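Local structure of putative gdp-fucose protein o-fucosyltransferase 1 (Caenorhabditis elegans, 3ZY2) at residues A[46-49]-A[50-53]; A[221-224]-A[225-228]; A[230-233]-A[234-237]; A[261-264]-A[265-268]; A[272-275]-A[276-279]. The protein belongs to the protein O-fucosyltransferase family of the GT-B clan and holds guanosine-5'-diphosphate in a pocket. All coordinates share one frame; numbering follows the deposited sequence.

Contact 1 of 5, residues A[46-49]-A[50-53]; sequences FIEF and KHPE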
loop_
_atom_site.group_PDB
_atom_site.type_symbol
_atom_site.label_atom_id
_atom_site.label_comp_id
_atom_site.label_asym_id
_atom_site.label_seq_id
_atom_site.Cartn_x
_atom_site.Cartn_y
_atom_site.Cartn_z
ATOM N N PHE A 46 16.825 -4.455 -13.128
ATOM C CA PHE A 46 15.611 -5.220 -13.440
ATOM C C PHE A 46 15.678 -6.608 -12.847
ATOM O O PHE A 46 16.721 -7.017 -12.374
ATOM C CB PHE A 46 15.376 -5.247 -14.958
ATOM C CG PHE A 46 15.068 -3.885 -15.513
ATOM C CD1 PHE A 46 13.788 -3.354 -15.328
ATOM C CD2 PHE A 46 16.042 -3.132 -16.185
ATOM C CE1 PHE A 46 13.450 -2.067 -15.822
ATOM C CE2 PHE A 46 15.699 -1.823 -16.678
ATOM C CZ PHE A 46 14.409 -1.322 -16.494
ATOM N N ILE A 47 14.556 -7.305 -12.839
ATOM C CA ILE A 47 14.453 -8.534 -12.084
ATOM C C ILE A 47 13.932 -9.648 -12.967
ATOM O O ILE A 47 12.928 -9.486 -13.654
ATOM C CB ILE A 47 13.537 -8.330 -10.859
ATOM C CG1 ILE A 47 14.082 -7.207 -9.955
ATOM C CG2 ILE A 47 13.466 -9.623 -10.044
ATOM C CD1 ILE A 47 13.222 -6.870 -8.746
ATOM N N GLU A 48 14.625 -10.793 -12.928
ATOM C CA GLU A 48 14.226 -12.016 -13.637
ATOM C C GLU A 48 13.886 -13.087 -12.634
ATOM O O GLU A 48 14.613 -13.274 -11.666
ATOM C CB GLU A 48 15.362 -12.502 -14.535
ATOM C CG GLU A 48 15.525 -11.678 -15.801
ATOM C CD GLU A 48 16.638 -12.187 -16.681
ATOM O OE1 GLU A 48 17.276 -13.225 -16.375
ATOM O OE2 GLU A 48 16.913 -11.550 -17.695
ATOM N N PHE A 49 12.805 -13.810 -12.879
ATOM C CA PHE A 49 12.378 -14.862 -11.974
ATOM C C PHE A 49 12.525 -16.279 -12.513
ATOM O O PHE A 49 12.354 -17.240 -11.744
ATOM C CB PHE A 49 10.925 -14.645 -11.555
ATOM C CG PHE A 49 10.695 -13.385 -10.786
ATOM C CD1 PHE A 49 11.066 -13.271 -9.458
ATOM C CD2 PHE A 49 10.088 -12.298 -11.406
ATOM C CE1 PHE A 49 10.835 -12.093 -8.752
ATOM C CE2 PHE A 49 9.847 -11.108 -10.712
ATOM C CZ PHE A 49 10.217 -11.006 -9.383
ATOM N N LYS A 50 12.849 -16.431 -13.795
ATOM C CA LYS A 50 12.879 -17.764 -14.419
ATOM C C LYS A 50 14.234 -18.462 -14.196
ATOM O O LYS A 50 14.918 -18.884 -15.126
ATOM C CB LYS A 50 12.391 -17.698 -15.888
ATOM C CG LYS A 50 13.422 -17.670 -17.053
ATOM C CD LYS A 50 14.537 -16.616 -16.932
ATOM C CE LYS A 50 14.079 -15.222 -17.326
ATOM N NZ LYS A 50 13.251 -14.632 -16.250
ATOM N N HIS A 51 14.605 -18.559 -12.925
ATOM C CA HIS A 51 15.864 -19.149 -12.499
ATOM C C HIS A 51 15.631 -19.791 -11.144
ATOM O O HIS A 51 14.581 -19.582 -10.529
ATOM C CB HIS A 51 16.943 -18.070 -12.347
ATOM C CG HIS A 51 17.127 -17.214 -13.557
ATOM N ND1 HIS A 51 17.834 -17.631 -14.667
ATOM C CD2 HIS A 51 16.705 -15.954 -13.825
ATOM C CE1 HIS A 51 17.827 -16.664 -15.572
ATOM N NE2 HIS A 51 17.157 -15.636 -15.083
ATOM N N PRO A 52 16.612 -20.578 -10.655
ATOM C CA PRO A 52 16.463 -21.164 -9.331
ATOM C C PRO A 52 16.367 -20.098 -8.246
ATOM O O PRO A 52 15.816 -20.355 -7.163
ATOM C CB PRO A 52 17.744 -21.985 -9.164
ATOM C CG PRO A 52 18.224 -22.222 -10.532
ATOM C CD PRO A 52 17.849 -21.022 -11.322
ATOM N N GLU A 53 16.889 -18.907 -8.545
ATOM C CA GLU A 53 16.793 -17.779 -7.636
ATOM C C GLU A 53 16.482 -16.523 -8.443
ATOM O O GLU A 53 16.680 -16.489 -9.652
ATOM C CB GLU A 53 18.061 -17.620 -6.776
ATOM C CG GLU A 53 19.395 -17.485 -7.532
ATOM C CD GLU A 53 19.904 -18.814 -8.127
ATOM O OE1 GLU A 53 19.903 -19.844 -7.425
ATOM O OE2 GLU A 53 20.294 -18.815 -9.315
#
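Glu48 and His51 meet with their flat groups almost in one plane, the carboxylate and the imidazole ring being turned only 17° against each other. His51 NE2 gives its hydrogen to Glu48 OE1 over 2.7 Å, in a nearly straight bond (162°) that lies close to the ring plane and reaches the anti side of the oxygen. Glu48 CG stands anti to its own carbonyl carbon and the chain runs extended beyond it, which carries the acid far enough from the strand to meet a ring three residues on; Glu48 CB comes up to the edge of the same ring.

Lys50 doubles back over the pair. Bent at three successive torsions, it brings NZ to 3.5 Å from Glu48 CB and lays CD over one face of the His51 ring. The main chain reverses here as well: Lys50 is the centre of an inverse gamma turn, closed by a weak bond of 2.9 Å from His51 N to Phe49 O. The turn belongs to the link between strands 46-48 and 55-57, an antiparallel pair. Phe49 receives Ile47 CG2 on one face of its ring. The Lys50 side chain comes within about 5 Å (nearest atoms) of a bound guanosine-5'-diphosphate.

Tyr316 OH bonds the other oxygen, OE2, so the carboxylate is held at both ends and its rotation is restrained. Lys50 NZ, 4.3 Å from Glu48 OE1, is too distant for a salt bridge, but its charge would probably still favour the carboxylate form.

Contact 2 of 5, residues A[221-224]-A[225-228]; sequences DADW and VRVC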
loop_
_atom_site.group_PDB
_atom_site.type_symbol
_atom_site.label_atom_id
_atom_site.label_comp_id
_atom_site.label_asym_id
_atom_site.label_seq_id
_atom_site.Cartn_x
_atom_site.Cartn_y
_atom_site.Cartn_z
ATOM N N ASP A 221 0.949 -18.853 -21.939
ATOM C CA ASP A 221 1.189 -19.822 -20.851
ATOM C C ASP A 221 -0.074 -20.064 -20.013
ATOM O O ASP A 221 -1.054 -19.331 -20.136
ATOM C CB ASP A 221 2.423 -19.463 -20.011
ATOM C CG ASP A 221 2.192 -18.306 -19.048
ATOM O OD1 ASP A 221 1.049 -17.819 -18.879
ATOM O OD2 ASP A 221 3.186 -17.880 -18.430
ATOM N N ALA A 222 -0.059 -21.121 -19.194
ATOM C CA ALA A 222 -1.264 -21.565 -18.484
ATOM C C ALA A 222 -1.863 -20.511 -17.551
ATOM O O ALA A 222 -3.086 -20.365 -17.491
ATOM C CB ALA A 222 -0.986 -22.858 -17.724
ATOM N N ASP A 223 -0.994 -19.788 -16.843
ATOM C CA ASP A 223 -1.398 -18.710 -15.925
ATOM C C ASP A 223 -2.111 -17.575 -16.655
ATOM O O ASP A 223 -2.977 -16.909 -16.088
ATOM C CB ASP A 223 -0.178 -18.117 -15.205
ATOM C CG ASP A 223 0.362 -19.014 -14.091
ATOM O OD1 ASP A 223 -0.130 -20.158 -13.899
ATOM O OD2 ASP A 223 1.303 -18.555 -13.397
ATOM N N TRP A 224 -1.721 -17.339 -17.903
ATOM C CA TRP A 224 -2.330 -16.273 -18.698
ATOM C C TRP A 224 -3.771 -16.591 -19.049
ATOM O O TRP A 224 -4.653 -15.746 -18.940
ATOM C CB TRP A 224 -1.544 -16.055 -19.989
ATOM C CG TRP A 224 -2.056 -14.903 -20.811
ATOM C CD1 TRP A 224 -2.831 -14.979 -21.925
ATOM C CD2 TRP A 224 -1.866 -13.516 -20.541
ATOM N NE1 TRP A 224 -3.110 -13.719 -22.394
ATOM C CE2 TRP A 224 -2.523 -12.799 -21.568
ATOM C CE3 TRP A 224 -1.177 -12.807 -19.554
ATOM C CZ2 TRP A 224 -2.516 -11.405 -21.628
ATOM C CZ3 TRP A 224 -1.165 -11.422 -19.611
ATOM C CH2 TRP A 224 -1.829 -10.738 -20.636
ATOM N N VAL A 225 -4.009 -17.816 -19.500
ATOM C CA VAL A 225 -5.357 -18.174 -19.928
ATOM C C VAL A 225 -6.316 -18.050 -18.740
ATOM O O VAL A 225 -7.484 -17.696 -18.913
ATOM C CB VAL A 225 -5.426 -19.565 -20.629
ATOM C CG1 VAL A 225 -4.294 -19.701 -21.654
ATOM C CG2 VAL A 225 -5.416 -20.721 -19.625
ATOM N N ARG A 226 -5.795 -18.290 -17.541
ATOM C CA ARG A 226 -6.582 -18.148 -16.319
ATOM C C ARG A 226 -6.881 -16.688 -15.965
ATOM O O ARG A 226 -7.992 -16.373 -15.537
ATOM C CB ARG A 226 -5.932 -18.892 -15.148
ATOM C CG ARG A 226 -5.970 -20.418 -15.296
ATOM C CD ARG A 226 -5.644 -21.124 -13.981
ATOM N NE ARG A 226 -4.561 -20.445 -13.271
ATOM C CZ ARG A 226 -3.277 -20.798 -13.310
ATOM N NH1 ARG A 226 -2.879 -21.854 -14.016
ATOM N NH2 ARG A 226 -2.389 -20.091 -12.623
ATOM N N VAL A 227 -5.891 -15.812 -16.141
ATOM C CA VAL A 227 -6.076 -14.364 -16.023
ATOM C C VAL A 227 -7.221 -13.868 -16.927
ATOM O O VAL A 227 -8.115 -13.130 -16.486
ATOM C CB VAL A 227 -4.733 -13.621 -16.321
ATOM C CG1 VAL A 227 -4.934 -12.144 -16.688
ATOM C CG2 VAL A 227 -3.774 -13.768 -15.144
ATOM N N CYS A 228 -7.211 -14.310 -18.180
ATOM C CA CYS A 228 -8.209 -13.900 -19.153
ATOM C C CYS A 228 -9.595 -14.457 -18.834
ATOM O O CYS A 228 -10.604 -13.780 -19.045
ATOM C CB CYS A 228 -7.777 -14.339 -20.550
ATOM S SG CYS A 228 -6.187 -13.618 -21.061
#
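Trp224 swings its CG away from the backbone N (chi1 -176°), while Cys228, one turn later, carries SG on the far side from its carbonyl carbon; together these torsions put the sulfur over one face of the indole. Cys228 SG lies 3.8 Å from the centroid of the five-membered ring of Trp224, 28° off its normal, a sulfur-aromatic contact. A wide flat ring suits this place because it can cover a disulfide, here Cys228 with Cys260, while Trp224 NE1 bonds Cys260 O.

On the outer side Asp223 and Arg226 run alongside each other. Arg226 bends at chi3 and brings NH2 to 2.6 Å from Asp223 OD1, a salt bridge made from above the carboxylate plane, with the two flat groups 68° apart. Asp221 is the N-cap: its short acid lets OD1 accept from Trp224 N at 3.0 Å, and Arg219 pairs with the same oxygen.

Helix 222-229 follows closely on strand 213-218, in the middle of the five-stranded parallel sheet. Its Trp224 side packs on Asn331 and Val333, just beyond neighbouring strand 327-330, and approaches a bound guanosine-5'-diphosphate, whereas the disulfide ties its last turn to the end of helix 257-260.

Contact 3 of 5, residues A[230-233]-A[234-237]; sequences HIDT and TTNR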
loop_
_atom_site.group_PDB
_atom_site.type_symbol
_atom_site.label_atom_id
_atom_site.label_comp_id
_atom_site.label_asym_id
_atom_site.label_seq_id
_atom_site.Cartn_x
_atom_site.Cartn_y
_atom_site.Cartn_z
ATOM N N HIS A 230 -10.938 -14.906 -16.108
ATOM C CA HIS A 230 -11.532 -14.168 -14.995
ATOM C C HIS A 230 -12.134 -12.813 -15.388
ATOM O O HIS A 230 -12.763 -12.153 -14.559
ATOM C CB HIS A 230 -10.516 -13.986 -13.865
ATOM C CG HIS A 230 -10.359 -15.193 -12.994
ATOM N ND1 HIS A 230 -9.391 -16.151 -13.213
ATOM C CD2 HIS A 230 -11.048 -15.600 -11.901
ATOM C CE1 HIS A 230 -9.488 -17.094 -12.293
ATOM N NE2 HIS A 230 -10.487 -16.784 -11.484
ATOM N N ILE A 231 -11.939 -12.397 -16.640
ATOM C CA ILE A 231 -12.459 -11.108 -17.107
ATOM C C ILE A 231 -13.957 -10.956 -16.833
ATOM O O ILE A 231 -14.763 -11.810 -17.220
ATOM C CB ILE A 231 -12.124 -10.845 -18.603
ATOM C CG1 ILE A 231 -10.643 -10.478 -18.729
ATOM C CG2 ILE A 231 -13.023 -9.731 -19.179
ATOM C CD1 ILE A 231 -10.093 -10.541 -20.140
ATOM N N ASP A 232 -14.298 -9.869 -16.143
ATOM C CA ASP A 232 -15.690 -9.500 -15.887
ATOM C C ASP A 232 -16.080 -8.394 -16.866
ATOM O O ASP A 232 -15.744 -7.215 -16.673
ATOM C CB ASP A 232 -15.877 -9.055 -14.432
ATOM C CG ASP A 232 -17.325 -8.697 -14.102
ATOM O OD1 ASP A 232 -18.112 -8.435 -15.034
ATOM O OD2 ASP A 232 -17.673 -8.664 -12.901
ATOM N N THR A 233 -16.774 -8.793 -17.930
ATOM C CA THR A 233 -17.137 -7.883 -19.007
ATOM C C THR A 233 -18.191 -6.843 -18.632
ATOM O O THR A 233 -18.405 -5.877 -19.369
ATOM C CB THR A 233 -17.620 -8.646 -20.250
ATOM O OG1 THR A 233 -18.108 -7.704 -21.209
ATOM C CG2 THR A 233 -18.749 -9.606 -19.898
ATOM N N THR A 234 -18.872 -7.050 -17.511
ATOM C CA THR A 234 -19.903 -6.112 -17.090
ATOM C C THR A 234 -19.257 -4.882 -16.447
ATOM O O THR A 234 -19.699 -3.753 -16.674
ATOM C CB THR A 234 -20.924 -6.762 -16.126
ATOM O OG1 THR A 234 -20.220 -7.468 -15.097
ATOM C CG2 THR A 234 -21.819 -7.736 -16.869
ATOM N N THR A 235 -18.211 -5.104 -15.653
ATOM C CA THR A 235 -17.501 -3.993 -15.017
ATOM C C THR A 235 -16.434 -3.401 -15.951
ATOM O O THR A 235 -16.104 -2.215 -15.855
ATOM C CB THR A 235 -16.918 -4.372 -13.628
ATOM O OG1 THR A 235 -16.212 -3.254 -13.075
ATOM C CG2 THR A 235 -15.978 -5.562 -13.694
ATOM N N ASN A 236 -15.903 -4.237 -16.846
ATOM C CA ASN A 236 -15.016 -3.780 -17.915
ATOM C C ASN A 236 -13.904 -2.839 -17.439
ATOM O O ASN A 236 -13.669 -1.795 -18.043
ATOM C CB ASN A 236 -15.878 -3.130 -19.018
ATOM C CG ASN A 236 -15.090 -2.749 -20.257
ATOM O OD1 ASN A 236 -15.367 -1.720 -20.895
ATOM N ND2 ASN A 236 -14.155 -3.594 -20.645
ATOM N N ARG A 237 -13.226 -3.205 -16.351
ATOM C CA ARG A 237 -12.108 -2.396 -15.853
ATOM C C ARG A 237 -10.852 -2.669 -16.655
ATOM O O ARG A 237 -10.718 -3.745 -17.257
ATOM C CB ARG A 237 -11.813 -2.694 -14.381
ATOM C CG ARG A 237 -12.953 -2.348 -13.441
ATOM C CD ARG A 237 -13.344 -0.879 -13.541
ATOM N NE ARG A 237 -14.250 -0.512 -12.457
ATOM C CZ ARG A 237 -14.884 0.655 -12.351
ATOM N NH1 ARG A 237 -14.725 1.606 -13.266
ATOM N NH2 ARG A 237 -15.684 0.872 -11.313
#
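The Asp232 carboxylate carries the methyl of Thr235 over one of its faces, with Thr235 CG2 3.4 Å from Asp232 CG, and meets Thr234 at its OD1 end. The two side chains of Asp232 and Thr235 cross at about a right angle, and the methyl fits there because it covers the acid without competing for its oxygens.

This is an Asx motif: the side chain of Asp232 accepts from the backbone two residues on, an Asx turn, while its carbonyl accepts from the backbone four residues on. It shapes the connection between helices 222-229 and 243-246. With CG anti to the backbone N (chi1 -178°), the acid curls along the direction of the chain, and Thr234 N reaches OD1 at 2.9 Å, nearly along the C-O axis. A longer weak bond of 3.4 Å joins Thr235 N to the same OD1. The Thr234 hydroxyl also turns to this oxygen, although the modelled 2.3 Å between Thr234 OG1 and Asp232 OD1 is so short that its exact length is doubtful. Aspartate suits the spot because one oxygen can gather several donors of a tight turn.

The motif faces the second subunit. Lys95 of that subunit makes a salt bridge with Asp232 OD2, Tyr166 of that subunit bonds Thr235 OG1, and Arg237 pairs with Glu137 of the same neighbour. Asn236 closes the turn in a left-handed backbone conformation, its N donating to Asp232 O over 3.0 Å, in the carbonyl plane and with an N-H...O angle of 157°.

Contact 4 of 5, residues A[261-264]-A[265-268]; sequences SPSK and QQIL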
loop_
_atom_site.group_PDB
_atom_site.type_symbol
_atom_site.label_atom_id
_atom_site.label_comp_id
_atom_site.label_asym_id
_atom_site.label_seq_id
_atom_site.Cartn_x
_atom_site.Cartn_y
_atom_site.Cartn_z
ATOM N N SER A 261 -7.070 -13.583 -24.793
ATOM C CA SER A 261 -6.553 -14.914 -25.098
ATOM C C SER A 261 -7.202 -15.454 -26.375
ATOM O O SER A 261 -8.126 -16.275 -26.298
ATOM C CB SER A 261 -6.827 -15.854 -23.908
ATOM O OG SER A 261 -6.100 -17.059 -24.051
ATOM N N PRO A 262 -6.742 -14.989 -27.553
ATOM C CA PRO A 262 -7.293 -15.481 -28.822
ATOM C C PRO A 262 -7.124 -16.991 -28.954
ATOM O O PRO A 262 -6.120 -17.548 -28.473
ATOM C CB PRO A 262 -6.440 -14.798 -29.900
ATOM C CG PRO A 262 -5.666 -13.772 -29.215
ATOM C CD PRO A 262 -5.610 -14.074 -27.750
ATOM N N SER A 263 -8.100 -17.631 -29.598
ATOM C CA SER A 263 -8.032 -19.060 -29.922
ATOM C C SER A 263 -6.933 -19.269 -30.947
ATOM O O SER A 263 -6.576 -18.335 -31.661
ATOM C CB SER A 263 -9.363 -19.564 -30.491
ATOM O OG SER A 263 -9.660 -18.972 -31.747
ATOM N N LYS A 264 -6.415 -20.493 -31.036
ATOM C CA LYS A 264 -5.418 -20.826 -32.069
ATOM C C LYS A 264 -5.947 -20.483 -33.460
ATOM O O LYS A 264 -5.242 -19.892 -34.272
ATOM C CB LYS A 264 -4.997 -22.296 -31.995
ATOM C CG LYS A 264 -4.063 -22.608 -30.827
ATOM C CD LYS A 264 -3.476 -24.012 -30.916
ATOM C CE LYS A 264 -3.127 -24.525 -29.520
ATOM N NZ LYS A 264 -3.197 -26.016 -29.387
ATOM N N GLN A 265 -7.206 -20.842 -33.720
ATOM C CA GLN A 265 -7.873 -20.531 -34.988
ATOM C C GLN A 265 -7.836 -19.032 -35.312
ATOM O O GLN A 265 -7.529 -18.645 -36.449
ATOM C CB GLN A 265 -9.337 -21.019 -34.952
ATOM C CG GLN A 265 -9.536 -22.454 -34.403
ATOM C CD GLN A 265 -9.741 -22.518 -32.880
ATOM O OE1 GLN A 265 -8.784 -22.673 -32.108
ATOM N NE2 GLN A 265 -11.003 -22.424 -32.450
ATOM N N GLN A 266 -8.135 -18.203 -34.306
ATOM C CA GLN A 266 -8.191 -16.748 -34.443
ATOM C C GLN A 266 -6.773 -16.199 -34.706
ATOM O O GLN A 266 -6.594 -15.331 -35.552
ATOM C CB GLN A 266 -8.822 -16.093 -33.182
ATOM C CG GLN A 266 -10.379 -16.244 -33.096
ATOM C CD GLN A 266 -11.036 -15.974 -31.699
ATOM O OE1 GLN A 266 -10.377 -15.894 -30.655
ATOM N NE2 GLN A 266 -12.367 -15.864 -31.702
ATOM N N ILE A 267 -5.778 -16.734 -34.000
ATOM C CA ILE A 267 -4.382 -16.331 -34.217
ATOM C C ILE A 267 -3.967 -16.590 -35.666
ATOM O O ILE A 267 -3.429 -15.707 -36.330
ATOM C CB ILE A 267 -3.431 -17.058 -33.251
ATOM C CG1 ILE A 267 -3.666 -16.539 -31.829
ATOM C CG2 ILE A 267 -1.938 -16.850 -33.676
ATOM C CD1 ILE A 267 -3.042 -17.361 -30.738
ATOM N N LEU A 268 -4.272 -17.791 -36.156
ATOM C CA LEU A 268 -3.888 -18.170 -37.508
ATOM C C LEU A 268 -4.586 -17.307 -38.546
ATOM O O LEU A 268 -3.947 -16.798 -39.468
ATOM C CB LEU A 268 -4.151 -19.666 -37.747
ATOM C CG LEU A 268 -3.301 -20.639 -36.917
ATOM C CD1 LEU A 268 -3.803 -22.043 -37.064
ATOM C CD2 LEU A 268 -1.856 -20.584 -37.321
#
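Ser263 and Gln266 trade bonds in a capping box. Gln266 N gives its hydrogen to Ser263 OG at 3.1 Å, and in return Ser263 N gives its own to Gln266 OE1, also at 3.1 Å and almost straight (170°). The donor stands tilted from the plane of the Gln266 amide. Serine fits the N-cap because its hydroxyl is close to the main chain: with OG set between the backbone N and the carbonyl carbon (chi1 66°), it turns in under the first helical turn. Glutamine fits three residues later because its extended chain returns an oxygen to the N-H that precedes the helix.

Next to the box, Pro262 and Ile267 touch through Pro262 CB and Ile267 CG1, 3.8 Å apart. An apolar pair spanning the residue before the N-cap and the fourth residue of the helix is a hydrophobic staple. The proline ring limits phi just before the cap, and Ile267 N completes the turn with a bond of 2.9 Å to Ser263 O. Gln265, bent at chi2, leans back so that its OE1 lies 3.6 Å from Ser263 CB.

Further out, Glu258 holds Gln266 NE2 through a weak bond, steadying the rotation of the amide. Pro262 rests on Phe357, Ile267 on Met292, and Leu268 on helix 293-300.

The start of helix 264-278 is therefore capped by neutral groups. A hydroxyl and an amide oxygen take up backbone N-H groups that no preceding turn could serve, without placing a carboxylate at the cap.

Contact 5 of 5, residues A[272-275]-A[276-279]; sequences VEKV and GSIG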
loop_
_atom_site.group_PDB
_atom_site.type_symbol
_atom_site.label_atom_id
_atom_site.label_comp_id
_atom_site.label_asym_id
_atom_site.label_seq_id
_atom_site.Cartn_x
_atom_site.Cartn_y
_atom_site.Cartn_z
ATOM N N VAL A 272 -2.566 -14.646 -41.076
ATOM C CA VAL A 272 -2.683 -14.777 -42.509
ATOM C C VAL A 272 -3.237 -13.485 -43.132
ATOM O O VAL A 272 -2.748 -13.039 -44.158
ATOM C CB VAL A 272 -3.594 -15.970 -42.877
ATOM C CG1 VAL A 272 -3.987 -15.923 -44.348
ATOM C CG2 VAL A 272 -2.897 -17.276 -42.552
ATOM N N GLU A 273 -4.236 -12.887 -42.478
ATOM C CA GLU A 273 -4.804 -11.625 -42.934
ATOM C C GLU A 273 -3.736 -10.525 -42.994
ATOM O O GLU A 273 -3.610 -9.812 -43.982
ATOM C CB GLU A 273 -5.964 -11.219 -42.009
ATOM C CG GLU A 273 -6.884 -10.194 -42.615
ATOM C CD GLU A 273 -6.361 -8.780 -42.497
ATOM O OE1 GLU A 273 -5.814 -8.425 -41.427
ATOM O OE2 GLU A 273 -6.504 -8.019 -43.486
ATOM N N LYS A 274 -2.944 -10.424 -41.937
ATOM C CA LYS A 274 -1.929 -9.375 -41.870
ATOM C C LYS A 274 -0.791 -9.641 -42.848
ATOM O O LYS A 274 -0.261 -8.711 -43.436
ATOM C CB LYS A 274 -1.395 -9.214 -40.449
ATOM C CG LYS A 274 -2.461 -8.793 -39.419
ATOM C CD LYS A 274 -3.025 -7.428 -39.726
ATOM C CE LYS A 274 -4.094 -7.019 -38.703
ATOM N NZ LYS A 274 -4.687 -5.703 -39.078
ATOM N N VAL A 275 -0.420 -10.910 -43.037
ATOM C CA VAL A 275 0.565 -11.258 -44.069
ATOM C C VAL A 275 0.100 -10.773 -45.449
ATOM O O VAL A 275 0.853 -10.153 -46.202
ATOM C CB VAL A 275 0.846 -12.775 -44.074
ATOM C CG1 VAL A 275 1.480 -13.238 -45.388
ATOM C CG2 VAL A 275 1.767 -13.123 -42.920
ATOM N N GLY A 276 -1.166 -11.067 -45.761
ATOM C CA GLY A 276 -1.780 -10.601 -46.997
ATOM C C GLY A 276 -1.797 -9.078 -47.097
ATOM O O GLY A 276 -1.470 -8.529 -48.151
ATOM N N SER A 277 -2.140 -8.411 -45.993
ATOM C CA SER A 277 -2.310 -6.951 -45.970
ATOM C C SER A 277 -1.036 -6.194 -46.356
ATOM O O SER A 277 -1.104 -5.152 -47.018
ATOM C CB SER A 277 -2.838 -6.460 -44.608
ATOM O OG SER A 277 -1.817 -6.448 -43.611
ATOM N N ILE A 278 0.129 -6.727 -45.982
ATOM C CA ILE A 278 1.383 -6.004 -46.246
ATOM C C ILE A 278 2.311 -6.712 -47.249
ATOM O O ILE A 278 3.426 -6.241 -47.510
ATOM C CB ILE A 278 2.187 -5.676 -44.946
ATOM C CG1 ILE A 278 2.814 -6.943 -44.333
ATOM C CG2 ILE A 278 1.288 -4.980 -43.900
ATOM C CD1 ILE A 278 3.857 -6.585 -43.254
ATOM N N GLY A 279 1.864 -7.834 -47.812
ATOM C CA GLY A 279 2.718 -8.625 -48.699
ATOM C C GLY A 279 3.961 -9.123 -47.965
ATOM O O GLY A 279 5.085 -8.974 -48.451
#
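Lys274 O is gripped by two donors from the last turn of helix 264-278. Ser277 OG donates to it at 2.8 Å, and Ile278 N, in the ordinary helical bond, at a longer 3.3 Å. The hydroxyl comes from the side of the carbonyl, with a C=O...OG angle of 114°, whereas the backbone N-H lies closer to its axis, so the two share one oxygen without colliding. Ser277 reaches it because OG lies between the backbone N and the carbonyl carbon (chi1 76°), folded back over the preceding turn; a small hydroxyl residue suits an exposed position where such a return is possible.

Earlier in the turn the helical bonds are regular. Gly276 N bonds Val272 O at 3.0 Å, and Ser277 N bonds Glu273 O at 2.9 Å. Gly279 then ends the helix in a Schellman motif, its positive phi of 61° being easiest for glycine; Gly279 N donates weakly to Gly276 O at 3.4 Å.

Side chains divide by surroundings. Val272 and Val275, branched and apolar, pack on Tyr303 and helix 293-300, while the side chains of Lys274 and Ile278 lie against strand 327-330. Lys274 NZ and the exposed Glu273, through OE1, form a long salt bridge of 3.8 Å.

The Ser277 hydroxyl thus adds a second donor to a carbonyl whose backbone bond has lengthened; further on, where carbonyls run short of later N-H groups, the glycine turn gives Gly276 O a weak one.

Overall arrangement
None of the five contacts is fully core. Contacts 1, 3, 4 and 5 are surface contacts and contact 2 is partly buried, with Trp224 turned inward. Contacts 4 and 5 lie at the two ends of one helix, 264-278, with centres about 16 Å apart: side chains cap its start, a glycine turn its finish. Contact 2 touches contact 4 where Cys228 SG packs on Ser261 CB, and leads directly into contact 3, whose acid and threonines face the second subunit. Contact 1 stands apart, in the hairpin region about 20 Å between centres from contact 2, and relies on a histidine-carboxylate bond; both it and contact 2 approach a bound guanosine-5'-diphosphate.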